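PDB 6Q56: tRNA (adenine(22)-N(1))-methyltransferase from Bacillus subtilis, which catalyses the S-adenosyl-L-methionine-dependent methylation of adenine 22 in tRNA at N1, giving N(1)-methyladenosine. Local coordinates for residues W194-I208 with L221-I235. The protein carries 2 engineered substitutions. Residues are numbered along the deposited sequence; the frame is centred on the assembly and turned at random.
Sequences WTQELQHTQSIYEQI and LKELADRMELLKEVI
Running past Leu-221–Ile-235 at 153° between N-to-C directions, with the axes 9.4 Å apart at closest approach, the helical segment Trp-194–Ile-208 forms the two-helix antiparallel coiled coil that ends the chain, beyond the Rossmann-like methyltransferase sheet. Knobs-into-holes packing supports the assignment: Tyr-205 sits among Leu-221, Leu-224, Ala-225 and Met-228, while Leu-224 fills the hole formed by Thr-201, Ile-204, Tyr-205 and Ile-208. The third knob is Met-228, set among Leu-198, Thr-201, Gln-202 and Tyr-205. Its chain bends at chi3 (53°), bringing CE to 3.4 Å from CG of Gln-202; its SD makes an oblique Met-aromatic contact, 4.6 Å from the Tyr-205 ring centroid. Thr-201 CG2 lies 3.3 Å from Met-228 CG, closer than usual van der Waals contact between carbons, the two side chains pointing opposite ways as they pass. Thr-201 OG1 donates to Glu-197 O at 3.0 Å from above the carbonyl plane, and Thr-201 N reaches the same oxygen from the opposite face, so the hydroxyl is satisfied within its own helix. A glycine here would probably open a gap beside Met-228 CG and leave the Glu-197 carbonyl with one donor fewer. Toward the base of the hairpin, Leu-231 CD2 touches CE3 of Trp-194 at 3.6 Å; the indole also meets the ring of Phe-190, one turn earlier in the same helix, and touches Val-178, tying the coiled coil to helix 172-178. At the other end, a CH-pi contact places Leu-221 CD2 over one face of the Tyr-205 ring, 3.8 Å from its centroid and displaced from the ring centre.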
ATOM      1  N   TRP A 194      15.186   6.552   2.693  1.00 32.84           N
ATOM      2  CA  TRP A 194      14.978   7.757   3.468  1.00 33.44           C
ATOM      3  C   TRP A 194      16.198   8.652   3.528  1.00 31.50           C
ATOM      4  O   TRP A 194      16.070   9.856   3.617  1.00 34.32           O
ATOM      5  CB  TRP A 194      14.431   7.391   4.843  1.00 33.28           C
ATOM      6  CG  TRP A 194      13.093   6.784   4.683  1.00 40.28           C
ATOM      7  CD1 TRP A 194      12.735   5.498   4.928  1.00 33.87           C
ATOM      8  CD2 TRP A 194      11.935   7.431   4.162  1.00 28.04           C
ATOM      9  NE1 TRP A 194      11.413   5.312   4.618  1.00 34.19           N
ATOM     10  CE2 TRP A 194      10.902   6.486   4.141  1.00 27.07           C
ATOM     11  CE3 TRP A 194      11.671   8.725   3.722  1.00 31.12           C
ATOM     12  CZ2 TRP A 194       9.630   6.794   3.705  1.00 32.19           C
ATOM     13  CZ3 TRP A 194      10.417   9.025   3.288  1.00 32.39           C
ATOM     14  CH2 TRP A 194       9.407   8.068   3.281  1.00 32.28           C
ATOM     15  N   THR A 195      17.378   8.063   3.457  1.00 34.59           N
ATOM     16  CA  THR A 195      18.596   8.844   3.462  1.00 31.84           C
ATOM     17  C   THR A 195      18.607   9.695   2.201  1.00 35.47           C
ATOM     18  O   THR A 195      18.940  10.865   2.242  1.00 41.37           O
ATOM     19  CB  THR A 195      19.837   7.949   3.510  1.00 34.23           C
ATOM     20  OG1 THR A 195      19.928   7.335   4.797  1.00 38.25           O
ATOM     21  CG2 THR A 195      21.091   8.757   3.252  1.00 40.94           C
ATOM     22  N   GLN A 196      18.221   9.100   1.084  1.00 34.60           N
ATOM     23  CA  GLN A 196      18.170   9.812  -0.179  1.00 41.69           C
ATOM     24  C   GLN A 196      17.073  10.865  -0.140  1.00 45.31           C
ATOM     25  O   GLN A 196      17.249  11.965  -0.640  1.00 33.84           O
ATOM     26  CB  GLN A 196      17.944   8.843  -1.346  1.00 41.22           C
ATOM     27  CG  GLN A 196      19.140   7.942  -1.625  1.00 56.48           C
ATOM     28  CD  GLN A 196      18.791   6.724  -2.461  1.00 55.94           C
ATOM     29  OE1 GLN A 196      17.659   6.560  -2.897  1.00 66.08           O
ATOM     30  NE2 GLN A 196      19.766   5.858  -2.674  1.00 55.62           N
ATOM     31  N   GLU A 197      15.941  10.529   0.466  1.00 38.53           N
ATOM     32  CA  GLU A 197      14.833  11.465   0.562  1.00 39.35           C
ATOM     33  C   GLU A 197      15.252  12.688   1.356  1.00 31.26           C
ATOM     34  O   GLU A 197      14.899  13.805   1.023  1.00 35.04           O
ATOM     35  CB  GLU A 197      13.623  10.814   1.224  1.00 41.37           C
ATOM     36  CG  GLU A 197      12.427  11.732   1.365  1.00 47.81           C
ATOM     37  CD  GLU A 197      11.796  12.091   0.037  1.00 50.80           C
ATOM     38  OE1 GLU A 197      11.994  11.349  -0.939  1.00 48.24           O
ATOM     39  OE2 GLU A 197      11.095  13.116  -0.026  1.00 55.56           O
ATOM     40  N   LEU A 198      16.005  12.461   2.417  1.00 31.70           N
ATOM     41  CA  LEU A 198      16.463  13.551   3.249  1.00 40.48           C
ATOM     42  C   LEU A 198      17.410  14.423   2.442  1.00 47.93           C
ATOM     43  O   LEU A 198      17.309  15.642   2.465  1.00 52.66           O
ATOM     44  CB  LEU A 198      17.151  13.021   4.497  1.00 30.29           C
ATOM     45  CG  LEU A 198      18.034  14.009   5.247  1.00 40.11           C
ATOM     46  CD1 LEU A 198      17.234  15.181   5.784  1.00 43.72           C
ATOM     47  CD2 LEU A 198      18.759  13.297   6.365  1.00 31.03           C
ATOM     48  N   GLN A 199      18.328  13.794   1.724  1.00 42.94           N
ATOM     49  CA  GLN A 199      19.273  14.531   0.915  1.00 44.67           C
ATOM     50  C   GLN A 199      18.509  15.366  -0.086  1.00 48.10           C
ATOM     51  O   GLN A 199      18.851  16.513  -0.330  1.00 49.56           O
ATOM     52  CB  GLN A 199      20.232  13.591   0.199  1.00 44.34           C
ATOM     53  CG  GLN A 199      21.196  12.882   1.129  1.00 47.95           C
ATOM     54  CD  GLN A 199      21.977  11.775   0.440  1.00 57.38           C
ATOM     55  OE1 GLN A 199      21.754  11.475  -0.733  1.00 63.26           O
ATOM     56  NE2 GLN A 199      22.895  11.165   1.167  1.00 52.50           N
ATOM     57  N   HIS A 200      17.463  14.797  -0.662  1.00 40.02           N
ATOM     58  CA  HIS A 200      16.676  15.526  -1.637  1.00 39.18           C
ATOM     59  C   HIS A 200      15.920  16.677  -0.993  1.00 47.78           C
ATOM     60  O   HIS A 200      15.678  17.690  -1.628  1.00 46.07           O
ATOM     61  CB  HIS A 200      15.705  14.611  -2.367  1.00 37.76           C
ATOM     62  CG  HIS A 200      14.830  15.332  -3.340  1.00 52.22           C
ATOM     63  ND1 HIS A 200      13.465  15.164  -3.385  1.00 56.12           N
ATOM     64  CD2 HIS A 200      15.127  16.252  -4.285  1.00 47.20           C
ATOM     65  CE1 HIS A 200      12.961  15.937  -4.327  1.00 46.70           C
ATOM     66  NE2 HIS A 200      13.946  16.609  -4.887  1.00 50.88           N
ATOM     67  N   THR A 201      15.549  16.517   0.269  1.00 39.63           N
ATOM     68  CA  THR A 201      14.835  17.557   0.979  1.00 41.45           C
ATOM     69  C   THR A 201      15.784  18.709   1.273  1.00 38.10           C
ATOM     70  O   THR A 201      15.444  19.856   1.084  1.00 38.20           O
ATOM     71  CB  THR A 201      14.235  17.036   2.291  1.00 37.60           C
ATOM     72  OG1 THR A 201      13.223  16.069   2.004  1.00 46.54           O
ATOM     73  CG2 THR A 201      13.620  18.156   3.067  1.00 43.62           C
ATOM     74  N   GLN A 202      16.984  18.390   1.728  1.00 37.73           N
ATOM     75  CA  GLN A 202      17.970  19.415   2.034  1.00 53.55           C
ATOM     76  C   GLN A 202      18.311  20.257   0.809  1.00 43.95           C
ATOM     77  O   GLN A 202      18.488  21.458   0.908  1.00 46.29           O
ATOM     78  CB  GLN A 202      19.238  18.786   2.597  1.00 39.89           C
ATOM     79  CG  GLN A 202      19.003  18.040   3.891  1.00 61.72           C
ATOM     80  CD  GLN A 202      20.149  17.131   4.262  1.00 80.79           C
ATOM     81  OE1 GLN A 202      20.794  16.536   3.399  1.00 91.22           O
ATOM     82  NE2 GLN A 202      20.406  17.006   5.557  1.00 78.03           N
ATOM     83  N   SER A 203      18.385  19.619  -0.346  1.00 45.70           N
ATOM     84  CA  SER A 203      18.707  20.326  -1.573  1.00 45.34           C
ATOM     85  C   SER A 203      17.632  21.340  -1.914  1.00 45.97           C
ATOM     86  O   SER A 203      17.922  22.411  -2.425  1.00 52.44           O
ATOM     87  CB  SER A 203      18.897  19.340  -2.725  1.00 52.18           C
ATOM     88  OG  SER A 203      19.982  18.468  -2.470  1.00 61.77           O
ATOM     89  N   ILE A 204      16.386  21.004  -1.642  1.00 34.17           N
ATOM     90  CA  ILE A 204      15.312  21.924  -1.932  1.00 45.42           C
ATOM     91  C   ILE A 204      15.332  23.043  -0.901  1.00 47.98           C
ATOM     92  O   ILE A 204      15.019  24.185  -1.207  1.00 44.10           O
ATOM     93  CB  ILE A 204      13.950  21.221  -1.939  1.00 37.75           C
ATOM     94  CG1 ILE A 204      13.900  20.191  -3.056  1.00 49.36           C
ATOM     95  CG2 ILE A 204      12.838  22.227  -2.136  1.00 41.29           C
ATOM     96  CD1 ILE A 204      12.593  19.440  -3.127  1.00 59.11           C
ATOM     97  N   TYR A 205      15.730  22.703   0.318  1.00 43.09           N
ATOM     98  CA  TYR A 205      15.795  23.667   1.405  1.00 38.85           C
ATOM     99  C   TYR A 205      16.828  24.727   1.092  1.00 44.55           C
ATOM    100  O   TYR A 205      16.559  25.914   1.183  1.00 39.21           O
ATOM    101  CB  TYR A 205      16.152  22.970   2.711  1.00 35.27           C
ATOM    102  CG  TYR A 205      16.254  23.883   3.899  1.00 38.90           C
ATOM    103  CD1 TYR A 205      15.130  24.250   4.616  1.00 34.42           C
ATOM    104  CD2 TYR A 205      17.478  24.369   4.309  1.00 39.04           C
ATOM    105  CE1 TYR A 205      15.225  25.080   5.708  1.00 33.52           C
ATOM    106  CE2 TYR A 205      17.580  25.199   5.398  1.00 34.23           C
ATOM    107  CZ  TYR A 205      16.454  25.549   6.093  1.00 35.29           C
ATOM    108  OH  TYR A 205      16.571  26.373   7.169  1.00 35.45           O
ATOM    109  N   GLU A 206      18.016  24.278   0.718  1.00 44.93           N
ATOM    110  CA  GLU A 206      19.100  25.178   0.375  1.00 52.31           C
ATOM    111  C   GLU A 206      18.775  25.910  -0.914  1.00 45.20           C
ATOM    112  O   GLU A 206      19.170  27.042  -1.109  1.00 46.85           O
ATOM    113  CB  GLU A 206      20.407  24.408   0.238  1.00 49.88           C
ATOM    114  CG  GLU A 206      20.885  23.804   1.542  1.00 56.28           C
ATOM    115  CD  GLU A 206      22.153  23.011   1.374  1.00 64.32           C
ATOM    116  OE1 GLU A 206      22.829  23.212   0.353  1.00 67.61           O
ATOM    117  OE2 GLU A 206      22.472  22.194   2.257  1.00 62.57           O
ATOM    118  N   GLN A 207      18.050  25.240  -1.794  1.00 45.74           N
ATOM    119  CA  GLN A 207      17.664  25.824  -3.067  1.00 49.69           C
ATOM    120  C   GLN A 207      16.699  26.981  -2.828  1.00 52.88           C
ATOM    121  O   GLN A 207      16.830  28.041  -3.426  1.00 46.84           O
ATOM    122  CB  GLN A 207      17.044  24.755  -3.963  1.00 52.80           C
ATOM    123  CG  GLN A 207      16.347  25.246  -5.213  1.00 57.74           C
ATOM    124  CD  GLN A 207      15.674  24.114  -5.953  1.00 63.87           C
ATOM    125  OE1 GLN A 207      16.324  23.151  -6.348  1.00 64.67           O
ATOM    126  NE2 GLN A 207      14.366  24.215  -6.129  1.00 65.75           N
ATOM    127  N   ILE A 208      15.732  26.772  -1.947  1.00 50.11           N
ATOM    128  CA  ILE A 208      14.767  27.813  -1.640  1.00 44.99           C
ATOM    129  C   ILE A 208      15.417  28.864  -0.750  1.00 42.85           C
ATOM    130  O   ILE A 208      14.996  30.009  -0.723  1.00 41.53           O
ATOM    131  CB  ILE A 208      13.516  27.236  -0.965  1.00 47.90           C
ATOM    132  CG1 ILE A 208      12.734  26.392  -1.970  1.00 48.80           C
ATOM    133  CG2 ILE A 208      12.636  28.344  -0.414  1.00 40.19           C
ATOM    134  CD1 ILE A 208      11.468  25.790  -1.415  1.00 40.07           C
ATOM    135  N   LEU A 221      10.177  26.600   3.575  1.00 28.87           N
ATOM    136  CA  LEU A 221      11.377  26.168   4.258  1.00 36.02           C
ATOM    137  C   LEU A 221      11.035  25.522   5.593  1.00 32.51           C
ATOM    138  O   LEU A 221      11.624  24.519   5.967  1.00 27.88           O
ATOM    139  CB  LEU A 221      12.322  27.341   4.461  1.00 35.68           C
ATOM    140  CG  LEU A 221      13.009  27.850   3.193  1.00 39.81           C
ATOM    141  CD1 LEU A 221      13.383  29.310   3.347  1.00 36.47           C
ATOM    142  CD2 LEU A 221      14.225  27.012   2.842  1.00 34.56           C
ATOM    143  N   LYS A 222      10.077  26.098   6.300  1.00 29.90           N
ATOM    144  CA  LYS A 222       9.662  25.568   7.586  1.00 35.88           C
ATOM    145  C   LYS A 222       9.243  24.112   7.460  1.00 37.01           C
ATOM    146  O   LYS A 222       9.551  23.294   8.313  1.00 38.11           O
ATOM    147  CB  LYS A 222       8.508  26.382   8.175  1.00 32.92           C
ATOM    148  CG  LYS A 222       8.058  25.868   9.532  1.00 47.39           C
ATOM    149  CD  LYS A 222       6.851  26.606  10.085  1.00 61.99           C
ATOM    150  CE  LYS A 222       6.293  25.888  11.307  1.00 71.80           C
ATOM    151  NZ  LYS A 222       5.159  26.613  11.939  1.00 69.19           N
ATOM    152  N   GLU A 223       8.537  23.798   6.385  1.00 35.61           N
ATOM    153  CA  GLU A 223       8.063  22.442   6.158  1.00 36.38           C
ATOM    154  C   GLU A 223       9.183  21.506   5.766  1.00 31.46           C
ATOM    155  O   GLU A 223       9.176  20.348   6.139  1.00 31.97           O
ATOM    156  CB  GLU A 223       6.973  22.439   5.108  1.00 34.52           C
ATOM    157  CG  GLU A 223       5.760  23.237   5.525  1.00 42.44           C
ATOM    158  CD  GLU A 223       4.702  23.286   4.453  1.00 53.04           C
ATOM    159  OE1 GLU A 223       5.038  23.048   3.285  1.00 57.13           O
ATOM    160  OE2 GLU A 223       3.539  23.559   4.782  1.00 55.59           O
ATOM    161  N   LEU A 224      10.150  22.011   5.017  1.00 33.08           N
ATOM    162  CA  LEU A 224      11.282  21.200   4.616  1.00 25.58           C
ATOM    163  C   LEU A 224      12.081  20.864   5.860  1.00 27.37           C
ATOM    164  O   LEU A 224      12.504  19.736   6.052  1.00 30.52           O
ATOM    165  CB  LEU A 224      12.141  21.938   3.599  1.00 32.13           C
ATOM    166  CG  LEU A 224      11.472  22.141   2.247  1.00 32.69           C
ATOM    167  CD1 LEU A 224      12.255  23.099   1.373  1.00 36.76           C
ATOM    168  CD2 LEU A 224      11.308  20.805   1.564  1.00 33.33           C
ATOM    169  N   ALA A 225      12.273  21.868   6.709  1.00 40.14           N
ATOM    170  CA  ALA A 225      13.008  21.696   7.953  1.00 35.68           C
ATOM    171  C   ALA A 225      12.323  20.643   8.811  1.00 27.84           C
ATOM    172  O   ALA A 225      12.961  19.734   9.303  1.00 33.44           O
ATOM    173  CB  ALA A 225      13.108  23.011   8.702  1.00 34.11           C
ATOM    174  N   ASP A 226      11.017  20.777   8.987  1.00 28.68           N
ATOM    175  CA  ASP A 226      10.264  19.823   9.781  1.00 38.87           C
ATOM    176  C   ASP A 226      10.496  18.428   9.214  1.00 38.84           C
ATOM    177  O   ASP A 226      10.740  17.484   9.948  1.00 30.75           O
ATOM    178  CB  ASP A 226       8.776  20.165   9.777  1.00 35.09           C
ATOM    179  CG  ASP A 226       7.962  19.258  10.680  1.00 54.23           C
ATOM    180  OD1 ASP A 226       8.168  19.285  11.909  1.00 63.66           O
ATOM    181  OD2 ASP A 226       7.110  18.517  10.164  1.00 59.59           O
ATOM    182  N   ARG A 227      10.435  18.320   7.895  1.00 38.64           N
ATOM    183  CA  ARG A 227      10.646  17.051   7.218  1.00 30.71           C
ATOM    184  C   ARG A 227      12.059  16.545   7.455  1.00 31.23           C
ATOM    185  O   ARG A 227      12.258  15.378   7.738  1.00 30.02           O
ATOM    186  CB  ARG A 227      10.372  17.188   5.724  1.00 37.20           C
ATOM    187  CG  ARG A 227      10.599  15.921   4.924  1.00 37.36           C
ATOM    188  CD  ARG A 227       9.715  14.792   5.400  1.00 46.21           C
ATOM    189  NE  ARG A 227       8.319  14.971   5.017  1.00 58.75           N
ATOM    190  CZ  ARG A 227       7.791  14.521   3.884  1.00 49.47           C
ATOM    191  NH1 ARG A 227       8.538  13.872   3.011  1.00 39.77           N
ATOM    192  NH2 ARG A 227       6.514  14.727   3.629  1.00 52.63           N
ATOM    193  N   MET A 228      13.036  17.431   7.333  1.00 37.82           N
ATOM    194  CA  MET A 228      14.426  17.054   7.535  1.00 37.92           C
ATOM    195  C   MET A 228      14.657  16.532   8.942  1.00 37.44           C
ATOM    196  O   MET A 228      15.236  15.478   9.120  1.00 42.93           O
ATOM    197  CB  MET A 228      15.357  18.229   7.246  1.00 34.08           C
ATOM    198  CG  MET A 228      15.466  18.575   5.775  1.00 42.66           C
ATOM    199  SD  MET A 228      16.254  20.160   5.469  1.00 52.10           S
ATOM    200  CE  MET A 228      17.768  19.954   6.383  1.00 46.03           C
ATOM    201  N   GLU A 229      14.209  17.274   9.942  1.00 34.82           N
ATOM    202  CA  GLU A 229      14.397  16.854  11.319  1.00 42.36           C
ATOM    203  C   GLU A 229      13.735  15.511  11.539  1.00 40.80           C
ATOM    204  O   GLU A 229      14.293  14.630  12.179  1.00 37.06           O
ATOM    205  CB  GLU A 229      13.826  17.884  12.291  1.00 32.26           C
ATOM    206  CG  GLU A 229      13.691  17.383  13.716  1.00 36.74           C
ATOM    207  CD  GLU A 229      15.015  17.015  14.349  1.00 40.64           C
ATOM    208  OE1 GLU A 229      16.048  17.584  13.959  1.00 37.98           O
ATOM    209  OE2 GLU A 229      15.016  16.160  15.245  1.00 35.05           O
ATOM    210  N   LEU A 230      12.538  15.376  10.992  1.00 36.06           N
ATOM    211  CA  LEU A 230      11.764  14.148  11.102  1.00 40.51           C
ATOM    212  C   LEU A 230      12.555  12.968  10.570  1.00 43.97           C
ATOM    213  O   LEU A 230      12.690  11.942  11.230  1.00 36.62           O
ATOM    214  CB  LEU A 230      10.462  14.278  10.322  1.00 39.52           C
ATOM    215  CG  LEU A 230       9.386  13.261  10.652  1.00 42.09           C
ATOM    216  CD1 LEU A 230       8.056  13.708  10.087  1.00 46.54           C
ATOM    217  CD2 LEU A 230       9.769  11.893  10.122  1.00 54.85           C
ATOM    218  N   LEU A 231      13.080  13.123   9.365  1.00 31.90           N
ATOM    219  CA  LEU A 231      13.859  12.075   8.746  1.00 36.55           C
ATOM    220  C   LEU A 231      15.142  11.834   9.525  1.00 38.68           C
ATOM    221  O   LEU A 231      15.578  10.707   9.684  1.00 34.93           O
ATOM    222  CB  LEU A 231      14.174  12.425   7.296  1.00 36.28           C
ATOM    223  CG  LEU A 231      12.957  12.412   6.380  1.00 37.62           C
ATOM    224  CD1 LEU A 231      13.354  12.756   4.959  1.00 36.34           C
ATOM    225  CD2 LEU A 231      12.258  11.067   6.447  1.00 34.60           C
ATOM    226  N   LYS A 232      15.740  12.903  10.021  1.00 40.10           N
ATOM    227  CA  LYS A 232      16.967  12.782  10.779  1.00 40.80           C
ATOM    228  C   LYS A 232      16.755  11.902  12.004  1.00 39.01           C
ATOM    229  O   LYS A 232      17.623  11.137  12.378  1.00 36.97           O
ATOM    230  CB  LYS A 232      17.485  14.156  11.194  1.00 45.82           C
ATOM    231  CG  LYS A 232      18.808  14.106  11.927  1.00 50.77           C
ATOM    232  CD  LYS A 232      19.301  15.485  12.317  1.00 51.67           C
ATOM    233  CE  LYS A 232      20.423  15.385  13.340  1.00 66.62           C
ATOM    234  NZ  LYS A 232      21.144  16.668  13.535  1.00 72.04           N
ATOM    235  N   GLU A 233      15.584  12.010  12.612  1.00 38.99           N
ATOM    236  CA  GLU A 233      15.255  11.233  13.799  1.00 43.10           C
ATOM    237  C   GLU A 233      15.020   9.756  13.502  1.00 43.66           C
ATOM    238  O   GLU A 233      15.069   8.929  14.401  1.00 47.28           O
ATOM    239  CB  GLU A 233      14.025  11.825  14.495  1.00 40.49           C
ATOM    240  CG  GLU A 233      14.226  13.229  15.045  1.00 40.32           C
ATOM    241  CD  GLU A 233      12.949  13.852  15.579  1.00 51.41           C
ATOM    242  OE1 GLU A 233      11.878  13.222  15.481  1.00 46.04           O
ATOM    243  OE2 GLU A 233      13.014  14.980  16.101  1.00 44.05           O
ATOM    244  N   VAL A 234      14.751   9.417  12.250  1.00 38.76           N
ATOM    245  CA  VAL A 234      14.500   8.025  11.909  1.00 42.69           C
ATOM    246  C   VAL A 234      15.696   7.265  11.352  1.00 44.97           C
ATOM    247  O   VAL A 234      15.670   6.050  11.301  1.00 53.92           O
ATOM    248  CB  VAL A 234      13.355   7.885  10.899  1.00 43.32           C
ATOM    249  CG1 VAL A 234      12.046   8.338  11.507  1.00 42.34           C
ATOM    250  CG2 VAL A 234      13.662   8.659   9.640  1.00 57.59           C
ATOM    251  N   ILE A 235      16.737   7.962  10.932  1.00 46.74           N
ATOM    252  CA  ILE A 235      17.899   7.283  10.386  1.00 52.30           C
ATOM    253  C   ILE A 235      19.142   7.509  11.238  1.00 64.42           C
ATOM    254  O   ILE A 235      20.252   7.234  10.802  1.00 70.03           O
ATOM    255  CB  ILE A 235      18.191   7.728   8.950  1.00 49.90           C
ATOM    256  CG1 ILE A 235      18.753   9.138   8.927  1.00 43.43           C
ATOM    257  CG2 ILE A 235      16.936   7.674   8.107  1.00 46.47           C
ATOM    258  CD1 ILE A 235      18.984   9.645   7.528  1.00 53.84           C
TER